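PDB 6ICL: methylxanthine N3-demethylase NdmB, which catalyses the N3-demethylation of theobromine and related methylxanthines with release of formaldehyde, a step in bacterial caffeine degradation. Local coordinates for residues V59-E64 and A277-N282; S178-T183 and S284-M289. All blocks are in the same frame, centred on the assembly; numbering follows the deposited sequence.

In the fold
Interaction 1 joins two domains, and interaction 2 lies within one of them. In interaction 1 a hairpin turn of the Rieske domain meets the end of strand 270-281, part of the antiparallel sheet of the C-terminal oxygenase domain. In interaction 2 the next strand of that sheet, 284-294, pairs with one of its outermost strands, 171-181. The two contacts have centres about 10 Å apart and touch. S278 N and R286 O, 2.7 Å apart, are a probable hydrogen bond between neighbouring strands. Neither contact holds an annotated site residue. Interaction 2 is close to one, since the W181 side chain comes about 7 Å from the mononuclear iron(III) ion and touches its ligand D314.

Interaction 1. Residues V59-E64 and A277-N282; sequences VTLLGE and ASPVDN
S278 meets the methyl CD1 of L61 with its hydroxyl, OG to CD1 being 3.8 Å. The same OG is hydrogen-bonded to P39 O of strand 37-42. It also accepts a bond from a water that donates a second one, 2.7 Å long, to T60 O. The water thus bridges the two segments. L61 CB points away from strand 277-281, but CG anti to the backbone N (chi1 177°) brings CD1 back over S278 and P279.

P279 carries the apolar part of the contact. Its ring corner CG meets both leucines, L61 CD1 at 4.0 Å and L62 CD2 at 3.6 Å. Its carbonyl O takes a hydrogen bond from L62 N at 2.8 Å, with the donor nearly in line with the C=O. P279 is also the centre of an inverse gamma turn, which bends the strand end across the hairpin. An alanine in place of L62 would keep the backbone bond but would probably leave one side of the P279 ring without its methyl cover.

L61 to E64 form a type I' turn, the tip of the hairpin between strands 57-61 and 64-71 of the Rieske domain. This tip docks on the C-terminal domain, and strands 59-61 and 277-281 cross at 101° instead of pairing as a sheet.

V280 receives the rest of the turn. Its O accepts G63 N at 2.9 Å. G63 has the positive phi (81°) of the second corner of the turn, which glycine adopts readily. The same V280 O lies 3.5 Å from T60 CG2, while V280 CG1 packs against T60 CB. D281 lies beside G63, with its CA near G63 N. Its carboxylate is held by residues just after it in sequence, OD1 by a hydrogen bond with S284 OG and OD2 by a salt bridge with K283 NZ.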
loop_
_atom_site.group_PDB
_atom_site.type_symbol
_atom_site.label_atom_id
_atom_site.label_comp_id
_atom_site.label_asym_id
_atom_site.label_seq_id
_atom_site.Cartn_x
_atom_site.Cartn_y
_atom_site.Cartn_z
ATOM N N VAL A 59 -7.408 -19.948 17.388
ATOM C CA VAL A 59 -8.355 -20.320 16.343
ATOM C C VAL A 59 -9.724 -19.855 16.798
ATOM O O VAL A 59 -9.969 -19.638 17.987
ATOM C CB VAL A 59 -8.423 -21.838 16.040
ATOM C CG1 VAL A 59 -7.114 -22.355 15.466
ATOM C CG2 VAL A 59 -8.835 -22.635 17.308
ATOM N N THR A 60 -10.631 -19.716 15.837
ATOM C CA THR A 60 -12.007 -19.354 16.128
ATOM C C THR A 60 -12.926 -20.444 15.587
ATOM O O THR A 60 -12.775 -20.875 14.442
ATOM C CB THR A 60 -12.328 -17.974 15.543
ATOM O OG1 THR A 60 -11.437 -17.018 16.143
ATOM C CG2 THR A 60 -13.766 -17.563 15.862
ATOM N N LEU A 61 -13.829 -20.930 16.440
ATOM C CA LEU A 61 -14.741 -22.018 16.099
ATOM C C LEU A 61 -16.111 -21.637 16.616
ATOM O O LEU A 61 -16.275 -21.426 17.822
ATOM C CB LEU A 61 -14.314 -23.354 16.710
ATOM C CG LEU A 61 -15.283 -24.519 16.434
ATOM C CD1 LEU A 61 -15.509 -24.715 14.933
ATOM C CD2 LEU A 61 -14.741 -25.817 17.049
ATOM N N LEU A 62 -17.082 -21.557 15.708
ATOM C CA LEU A 62 -18.459 -21.227 16.060
ATOM C C LEU A 62 -18.510 -19.919 16.835
ATOM O O LEU A 62 -19.288 -19.759 17.771
ATOM C CB LEU A 62 -19.123 -22.370 16.845
ATOM C CG LEU A 62 -19.415 -23.627 16.014
ATOM C CD1 LEU A 62 -19.889 -24.782 16.900
ATOM C CD2 LEU A 62 -20.449 -23.320 14.953
ATOM N N GLY A 63 -17.675 -18.963 16.431
ATOM C CA GLY A 63 -17.630 -17.685 17.105
ATOM C C GLY A 63 -16.812 -17.672 18.376
ATOM O O GLY A 63 -16.550 -16.588 18.907
ATOM N N GLU A 64 -16.387 -18.829 18.881
ATOM C CA GLU A 64 -15.610 -18.900 20.112
ATOM C C GLU A 64 -14.126 -18.765 19.811
ATOM O O GLU A 64 -13.612 -19.388 18.879
ATOM C CB GLU A 64 -15.828 -20.226 20.849
ATOM C CG GLU A 64 -17.258 -20.680 20.933
ATOM C CD GLU A 64 -17.983 -20.115 22.122
ATOM O OE1 GLU A 64 -19.099 -20.599 22.398
ATOM O OE2 GLU A 64 -17.451 -19.194 22.781
ATOM N N ALA A 277 -15.658 -28.418 5.867
ATOM C CA ALA A 277 -15.782 -26.988 6.110
ATOM C C ALA A 277 -15.938 -26.761 7.605
ATOM O O ALA A 277 -16.765 -27.405 8.244
ATOM C CB ALA A 277 -16.968 -26.407 5.340
ATOM N N SER A 278 -15.129 -25.864 8.162
ATOM C CA SER A 278 -15.228 -25.560 9.579
ATOM C C SER A 278 -16.030 -24.284 9.802
ATOM O O SER A 278 -15.723 -23.256 9.189
ATOM C CB SER A 278 -13.834 -25.404 10.166
ATOM O OG SER A 278 -13.917 -25.175 11.557
ATOM N N PRO A 279 -17.061 -24.302 10.661
ATOM C CA PRO A 279 -17.857 -23.093 10.889
ATOM C C PRO A 279 -17.136 -22.093 11.787
ATOM O O PRO A 279 -17.347 -22.066 13.000
ATOM C CB PRO A 279 -19.122 -23.638 11.561
ATOM C CG PRO A 279 -18.586 -24.861 12.341
ATOM C CD PRO A 279 -17.519 -25.453 11.472
ATOM N N VAL A 280 -16.308 -21.248 11.184
ATOM C CA VAL A 280 -15.497 -20.294 11.939
ATOM C C VAL A 280 -16.382 -19.291 12.670
ATOM O O VAL A 280 -16.263 -19.101 13.883
ATOM C CB VAL A 280 -14.508 -19.584 10.998
ATOM C CG1 VAL A 280 -13.844 -18.424 11.724
ATOM C CG2 VAL A 280 -13.450 -20.596 10.496
ATOM N N ASP A 281 -17.248 -18.606 11.939
ATOM C CA ASP A 281 -18.159 -17.630 12.524
ATOM C C ASP A 281 -19.349 -17.497 11.584
ATOM O O ASP A 281 -19.513 -18.284 10.644
ATOM C CB ASP A 281 -17.472 -16.277 12.767
ATOM C CG ASP A 281 -16.862 -15.684 11.494
ATOM O OD1 ASP A 281 -17.213 -16.130 10.375
ATOM O OD2 ASP A 281 -16.013 -14.772 11.597
ATOM N N ASN A 282 -20.150 -16.462 11.807
ATOM C CA ASN A 282 -21.388 -16.295 11.059
ATOM C C ASN A 282 -21.172 -15.876 9.612
ATOM O O ASN A 282 -22.150 -15.851 8.859
ATOM C CB ASN A 282 -22.287 -15.270 11.754
ATOM C CG ASN A 282 -21.688 -13.879 11.757
ATOM O OD1 ASN A 282 -20.625 -13.643 12.338
ATOM N ND2 ASN A 282 -22.373 -12.940 11.114
HETATM O O HOH W 1 -12.636 -23.262 13.116
#

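Interaction 2. Residues S178-T183 and S284-M289; sequences SYIWET and SCRNFM
Y179 lays one face of its ring over the side chain of N287, with N287 CB 3.6 Å from the ring centroid in a CH-pi contact. This is the tight side of the pairing. Strands 179-181 and 284-289 are antiparallel, and Y179-N287 and W181-C285 are their hydrogen-bonded pairs. They form one edge of the antiparallel sheet of the VanA_C-type oxygenase domain, with W181 on the mononuclear iron side. Y179 CG sits between the backbone N and the carbonyl carbon (chi1 62°), which folds the ring across to N287. The ring and amide planes are 40° apart. Y179 CE2 lies over one face of W181.

Y179 O accepts two bonds from N287. The one from the backbone N is 2.7 Å. The one from ND2 is weak, at 3.3 Å. ND2 makes a second weak bond to C285 SG, at 3.6 Å. R188 of helix 185-192 bonds Y179 OH and makes a cation-pi contact with W181, and helix 300-319 also lies against both residues. At one end of the pairing S178 CB packs closely too, over the face of F288, 3.9 Å from the ring centroid.

The other face is looser and partly exposed. I180 and R286 form its non-hydrogen-bonded pair. I180 CG1 and CD1 lie over one face of the guanidinium, CD1 being 3.6 Å from NH2. R286 runs extended as far as CD and then bends at chi3, which brings NH1 within 2.9 Å of S178 OG. The hydroxyl stands 21° out of the guanidinium plane.

The hydroxyl of S178 carries no charge to balance R286, so this bond probably steers the guanidinium more than it neutralises it. On the Y179 face, the two weak bonds of ND2 probably hold the N287 amide in one orientation beside Y179 and W181.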
loop_
_atom_site.group_PDB
_atom_site.type_symbol
_atom_site.label_atom_id
_atom_site.label_comp_id
_atom_site.label_asym_id
_atom_site.label_seq_id
_atom_site.Cartn_x
_atom_site.Cartn_y
_atom_site.Cartn_z
ATOM N N SER A 178 -5.202 -25.084 4.902
ATOM C CA SER A 178 -6.614 -24.709 4.891
ATOM C C SER A 178 -6.822 -23.362 4.182
ATOM O O SER A 178 -5.894 -22.566 4.014
ATOM C CB SER A 178 -7.139 -24.637 6.315
ATOM O OG SER A 178 -6.556 -23.518 6.974
ATOM N N TYR A 179 -8.061 -23.099 3.764
ATOM C CA TYR A 179 -8.364 -21.835 3.100
ATOM C C TYR A 179 -9.711 -21.320 3.590
ATOM O O TYR A 179 -10.602 -22.103 3.946
ATOM C CB TYR A 179 -8.365 -21.975 1.556
ATOM C CG TYR A 179 -9.410 -22.935 1.047
ATOM C CD1 TYR A 179 -9.145 -24.303 0.994
ATOM C CD2 TYR A 179 -10.673 -22.484 0.622
ATOM C CE1 TYR A 179 -10.107 -25.211 0.540
ATOM C CE2 TYR A 179 -11.648 -23.401 0.176
ATOM C CZ TYR A 179 -11.347 -24.757 0.129
ATOM O OH TYR A 179 -12.279 -25.693 -0.310
ATOM N N ILE A 180 -9.841 -19.985 3.612
ATOM C CA ILE A 180 -11.035 -19.294 4.100
ATOM C C ILE A 180 -11.879 -18.905 2.889
ATOM O O ILE A 180 -11.345 -18.420 1.882
ATOM C CB ILE A 180 -10.651 -18.056 4.935
ATOM C CG1 ILE A 180 -10.006 -18.474 6.258
ATOM C CG2 ILE A 180 -11.850 -17.124 5.172
ATOM C CD1 ILE A 180 -10.989 -18.574 7.422
ATOM N N TRP A 181 -13.185 -19.164 2.958
ATOM C CA TRP A 181 -14.160 -18.549 2.057
ATOM C C TRP A 181 -15.085 -17.684 2.895
ATOM O O TRP A 181 -15.430 -18.052 4.029
ATOM C CB TRP A 181 -15.003 -19.587 1.281
ATOM C CG TRP A 181 -14.352 -20.166 0.036
ATOM C CD1 TRP A 181 -13.083 -19.934 -0.417
ATOM C CD2 TRP A 181 -14.963 -21.060 -0.926
ATOM N NE1 TRP A 181 -12.858 -20.636 -1.590
ATOM C CE2 TRP A 181 -14.000 -21.318 -1.933
ATOM C CE3 TRP A 181 -16.230 -21.655 -1.034
ATOM C CZ2 TRP A 181 -14.261 -22.147 -3.028
ATOM C CZ3 TRP A 181 -16.486 -22.489 -2.118
ATOM C CH2 TRP A 181 -15.509 -22.725 -3.101
ATOM N N GLU A 182 -15.490 -16.540 2.337
ATOM C CA GLU A 182 -16.456 -15.652 2.996
ATOM C C GLU A 182 -17.884 -16.102 2.659
ATOM O O GLU A 182 -18.651 -15.450 1.934
ATOM C CB GLU A 182 -16.199 -14.203 2.594
ATOM C CG GLU A 182 -14.823 -13.724 3.048
ATOM C CD GLU A 182 -14.435 -12.418 2.409
ATOM O OE1 GLU A 182 -15.124 -11.408 2.681
ATOM O OE2 GLU A 182 -13.455 -12.405 1.623
ATOM N N THR A 183 -18.214 -17.273 3.191
ATOM C CA THR A 183 -19.564 -17.806 3.188
ATOM C C THR A 183 -19.660 -18.745 4.379
ATOM O O THR A 183 -18.663 -19.025 5.040
ATOM C CB THR A 183 -19.874 -18.540 1.883
ATOM O OG1 THR A 183 -21.283 -18.808 1.798
ATOM C CG2 THR A 183 -19.121 -19.871 1.857
ATOM N N SER A 284 -18.007 -16.809 7.607
ATOM C CA SER A 284 -16.845 -17.410 6.967
ATOM C C SER A 284 -16.729 -18.858 7.398
ATOM O O SER A 284 -17.243 -19.261 8.440
ATOM C CB SER A 284 -15.546 -16.667 7.332
ATOM O OG SER A 284 -15.355 -16.724 8.733
ATOM N N CYS A 285 -16.005 -19.625 6.595
ATOM C CA CYS A 285 -15.672 -20.989 6.953
ATOM C C CYS A 285 -14.240 -21.259 6.522
ATOM O O CYS A 285 -13.741 -20.677 5.555
ATOM C CB CYS A 285 -16.636 -22.006 6.308
ATOM S SG CYS A 285 -16.761 -21.857 4.514
ATOM N N ARG A 286 -13.579 -22.135 7.254
ATOM C CA ARG A 286 -12.207 -22.513 6.959
ATOM C C ARG A 286 -12.239 -23.952 6.492
ATOM O O ARG A 286 -12.790 -24.815 7.179
ATOM C CB ARG A 286 -11.305 -22.365 8.185
ATOM C CG ARG A 286 -9.889 -22.897 7.922
ATOM C CD ARG A 286 -8.998 -22.723 9.113
ATOM N NE ARG A 286 -8.800 -21.326 9.443
ATOM C CZ ARG A 286 -8.051 -20.471 8.738
ATOM N NH1 ARG A 286 -7.411 -20.853 7.618
ATOM N NH2 ARG A 286 -7.937 -19.215 9.159
ATOM N N ASN A 287 -11.668 -24.197 5.325
ATOM C CA ASN A 287 -11.890 -25.422 4.595
ATOM C C ASN A 287 -10.599 -26.219 4.490
ATOM O O ASN A 287 -9.527 -25.666 4.205
ATOM C CB ASN A 287 -12.465 -25.076 3.232
ATOM C CG ASN A 287 -13.722 -24.245 3.376
ATOM O OD1 ASN A 287 -14.739 -24.766 3.801
ATOM N ND2 ASN A 287 -13.639 -22.929 3.105
ATOM N N PHE A 288 -10.735 -27.522 4.719
ATOM C CA PHE A 288 -9.640 -28.474 4.814
ATOM C C PHE A 288 -9.798 -29.494 3.703
ATOM O O PHE A 288 -10.811 -30.198 3.650
ATOM C CB PHE A 288 -9.664 -29.145 6.179
ATOM C CG PHE A 288 -9.385 -28.201 7.283
ATOM C CD1 PHE A 288 -10.391 -27.385 7.788
ATOM C CD2 PHE A 288 -8.100 -28.088 7.798
ATOM C CE1 PHE A 288 -10.137 -26.500 8.787
ATOM C CE2 PHE A 288 -7.839 -27.196 8.823
ATOM C CZ PHE A 288 -8.849 -26.389 9.311
ATOM N N MET A 289 -8.817 -29.563 2.812
ATOM C CA MET A 289 -8.846 -30.501 1.703
ATOM C C MET A 289 -7.756 -31.553 1.872
ATOM O O MET A 289 -6.629 -31.230 2.277
ATOM C CB MET A 289 -8.658 -29.765 0.378
ATOM C CG MET A 289 -8.613 -30.679 -0.824
ATOM S SD MET A 289 -8.383 -29.719 -2.320
ATOM C CE MET A 289 -6.622 -29.486 -2.279
#